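Local coordinates for protein mRNA interferase toxin YafQ (Escherichia coli, PDB 4MMG) that acts as the toxin of a type II toxin-antitoxin system, cleaving mRNA at lysine codons on the ribosome to block translation elongation, at residues Trp71-Tyr75 and Ala91-Gly95. The protein carries 1 engineered substitution. Sequence-based numbering, arbitrary orientation.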
ATOM      1  N   TRP A  71       5.178  -4.362   8.239  1.00  8.50           N
ATOM      2  CA  TRP A  71       4.803  -4.601   6.852  1.00  9.92           C
ATOM      3  C   TRP A  71       3.935  -3.438   6.419  1.00  8.73           C
ATOM      4  O   TRP A  71       2.803  -3.286   6.889  1.00  8.18           O
ATOM      5  CB  TRP A  71       4.037  -5.911   6.718  1.00  8.60           C
ATOM      6  CG  TRP A  71       3.701  -6.308   5.298  1.00  8.83           C
ATOM      7  CD1 TRP A  71       4.114  -5.700   4.145  1.00  9.86           C
ATOM      8  CD2 TRP A  71       2.894  -7.423   4.895  1.00  7.80           C
ATOM      9  NE1 TRP A  71       3.615  -6.374   3.046  1.00  9.70           N
ATOM     10  CE2 TRP A  71       2.862  -7.433   3.483  1.00  9.00           C
ATOM     11  CE3 TRP A  71       2.196  -8.416   5.591  1.00 10.92           C
ATOM     12  CZ2 TRP A  71       2.154  -8.392   2.760  1.00 10.00           C
ATOM     13  CZ3 TRP A  71       1.487  -9.369   4.869  1.00  9.69           C
ATOM     14  CH2 TRP A  71       1.475  -9.351   3.469  1.00  9.19           C
ATOM     15  N   ILE A  72       4.488  -2.616   5.532  1.00  8.79           N
ATOM     16  CA  ILE A  72       3.894  -1.357   5.098  1.00  8.58           C
ATOM     17  C   ILE A  72       3.414  -1.472   3.664  1.00  8.25           C
ATOM     18  O   ILE A  72       4.057  -2.145   2.849  1.00  9.34           O
ATOM     19  CB  ILE A  72       4.963  -0.254   5.098  1.00 11.90           C
ATOM     20  CG1 ILE A  72       5.669  -0.187   6.439  1.00 22.22           C
ATOM     21  CG2 ILE A  72       4.359   1.108   4.720  1.00 11.74           C
ATOM     22  CD1 ILE A  72       4.794   0.310   7.469  1.00 20.15           C
ATOM     23  N   LEU A  73       2.305  -0.803   3.362  1.00  8.60           N
ATOM     24  CA  LEU A  73       1.879  -0.550   1.992  1.00  7.73           C
ATOM     25  C   LEU A  73       2.001   0.943   1.723  1.00  8.52           C
ATOM     26  O   LEU A  73       1.430   1.752   2.463  1.00 10.29           O
ATOM     27  CB  LEU A  73       0.431  -0.981   1.786  1.00  9.96           C
ATOM     28  CG  LEU A  73      -0.177  -0.521   0.454  1.00  8.71           C
ATOM     29  CD1 LEU A  73       0.475  -1.249  -0.699  1.00  9.99           C
ATOM     30  CD2 LEU A  73      -1.692  -0.706   0.409  1.00 10.74           C
ATOM     31  N   ILE A  74       2.756   1.308   0.685  1.00  7.73           N
ATOM     32  CA  ILE A  74       2.815   2.684   0.208  1.00  8.69           C
ATOM     33  C   ILE A  74       1.969   2.765  -1.062  1.00 10.04           C
ATOM     34  O   ILE A  74       2.149   1.982  -2.012  1.00  9.18           O
ATOM     35  CB  ILE A  74       4.252   3.151  -0.103  1.00  8.72           C
ATOM     36  CG1 ILE A  74       5.090   3.207   1.174  1.00  9.48           C
ATOM     37  CG2 ILE A  74       4.230   4.518  -0.767  1.00  9.49           C
ATOM     38  CD1 ILE A  74       6.560   3.537   0.921  1.00 10.52           C
ATOM     39  N   TYR A  75       1.026   3.695  -1.068  1.00  7.91           N
ATOM     40  CA  TYR A  75       0.112   3.850  -2.195  1.00  8.92           C
ATOM     41  C   TYR A  75      -0.204   5.334  -2.414  1.00 10.38           C
ATOM     42  O   TYR A  75       0.021   6.168  -1.533  1.00 10.86           O
ATOM     43  CB  TYR A  75      -1.175   3.034  -1.965  1.00  9.95           C
ATOM     44  CG  TYR A  75      -2.020   3.584  -0.842  1.00 10.18           C
ATOM     45  CD1 TYR A  75      -1.726   3.293   0.482  1.00  9.88           C
ATOM     46  CD2 TYR A  75      -3.093   4.423  -1.111  1.00  9.95           C
ATOM     47  CE1 TYR A  75      -2.489   3.814   1.518  1.00  8.88           C
ATOM     48  CE2 TYR A  75      -3.853   4.951  -0.099  1.00  9.10           C
ATOM     49  CZ  TYR A  75      -3.547   4.652   1.212  1.00  9.24           C
ATOM     50  OH  TYR A  75      -4.321   5.192   2.210  1.00 10.54           O
ATOM     51  N   ALA A  91      12.288  -0.618   6.780  1.00 10.50           N
ATOM     52  CA  ALA A  91      13.676  -0.440   6.358  1.00 11.33           C
ATOM     53  C   ALA A  91      13.823  -0.484   4.842  1.00 12.56           C
ATOM     54  O   ALA A  91      14.530   0.341   4.257  1.00 13.54           O
ATOM     55  CB  ALA A  91      14.566  -1.493   7.007  1.00 13.25           C
ATOM     56  N   ALA A  92      13.164  -1.444   4.203  1.00 10.32           N
ATOM     57  CA  ALA A  92      13.262  -1.585   2.754  1.00 11.13           C
ATOM     58  C   ALA A  92      12.653  -0.390   2.027  1.00 11.23           C
ATOM     59  O   ALA A  92      13.206   0.088   1.029  1.00 12.41           O
ATOM     60  CB  ALA A  92      12.599  -2.880   2.294  1.00 11.03           C
ATOM     61  N   LEU A  93      11.531   0.104   2.539  1.00 10.34           N
ATOM     62  CA  LEU A  93      10.763   1.131   1.839  1.00 10.90           C
ATOM     63  C   LEU A  93      11.272   2.545   2.119  1.00 10.30           C
ATOM     64  O   LEU A  93      11.132   3.435   1.272  1.00 13.11           O
ATOM     65  CB  LEU A  93       9.277   1.018   2.197  1.00 11.36           C
ATOM     66  CG  LEU A  93       8.439   0.128   1.273  1.00 13.45           C
ATOM     67  CD1 LEU A  93       9.070  -1.245   1.028  1.00 11.79           C
ATOM     68  CD2 LEU A  93       7.013  -0.014   1.811  1.00 12.81           C
ATOM     69  N   PHE A  94      11.854   2.755   3.298  1.00 10.83           N
ATOM     70  CA  PHE A  94      12.246   4.106   3.704  1.00 10.77           C
ATOM     71  C   PHE A  94      13.739   4.301   3.930  1.00 11.15           C
ATOM     72  O   PHE A  94      14.224   5.427   3.839  1.00 11.33           O
ATOM     73  CB  PHE A  94      11.519   4.511   4.986  1.00 11.56           C
ATOM     74  CG  PHE A  94      10.033   4.622   4.829  1.00 12.28           C
ATOM     75  CD1 PHE A  94       9.455   5.801   4.394  1.00 16.66           C
ATOM     76  CD2 PHE A  94       9.217   3.545   5.125  1.00 12.90           C
ATOM     77  CE1 PHE A  94       8.082   5.903   4.254  1.00 18.35           C
ATOM     78  CE2 PHE A  94       7.843   3.637   4.986  1.00 13.86           C
ATOM     79  CZ  PHE A  94       7.281   4.817   4.545  1.00 16.46           C
ATOM     80  N   GLY A  95      14.463   3.237   4.252  1.00 11.32           N
ATOM     81  CA  GLY A  95      15.858   3.389   4.646  1.00 10.88           C
ATOM     82  C   GLY A  95      16.756   3.936   3.547  1.00 14.57           C
ATOM     83  O   GLY A  95      16.586   3.618   2.368  1.00 12.06           O
TER
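The carbonyl oxygen Ile72 O is hydrogen-bonded to Thr87 OG1 of the neighbouring strand 81-88, while Leu93 CD2 makes a van der Waals contact with the same oxygen, 3.8 Å from Ile72 O. No hydrogen bond joins segment 71-75 of strand 71-77 to the C-terminal helical turn; the two are held by van der Waals packing. Ile72 and Ile74, two residues apart on one face of the sheet, both meet the same methyl of Leu93, with Ile72 CB 3.9 Å and Ile74 CD1 3.7 Å from Leu93 CD2. Leu93 and the two isoleucines lie side by side, their chains pointing in opposite senses. The chain of Ile74 is extended about CB-CG1 (chi2 175°), which puts CD1 against Leu93 CD2 and 3.9 Å from Phe94 CZ. Ile72 meets the aromatic ring differently: its CG2 branch comes in at the edge, near the ring plane, 4.3 Å from Phe94 CE2. The ring of Phe94 also meets Trp59, their planes inclined at about 75°, and Trp59 NE1 hydrogen-bonds to Leu93 O, tying the helix end to a loop. Phe94 is also close to Gln90, an engineered residue at the position inferred to be the proton donor. In this RelE-family toxin, helix 90-94 thus packs on strand 71-77 by apolar contacts, which rest on shape fit and dispersion and carry little directional preference.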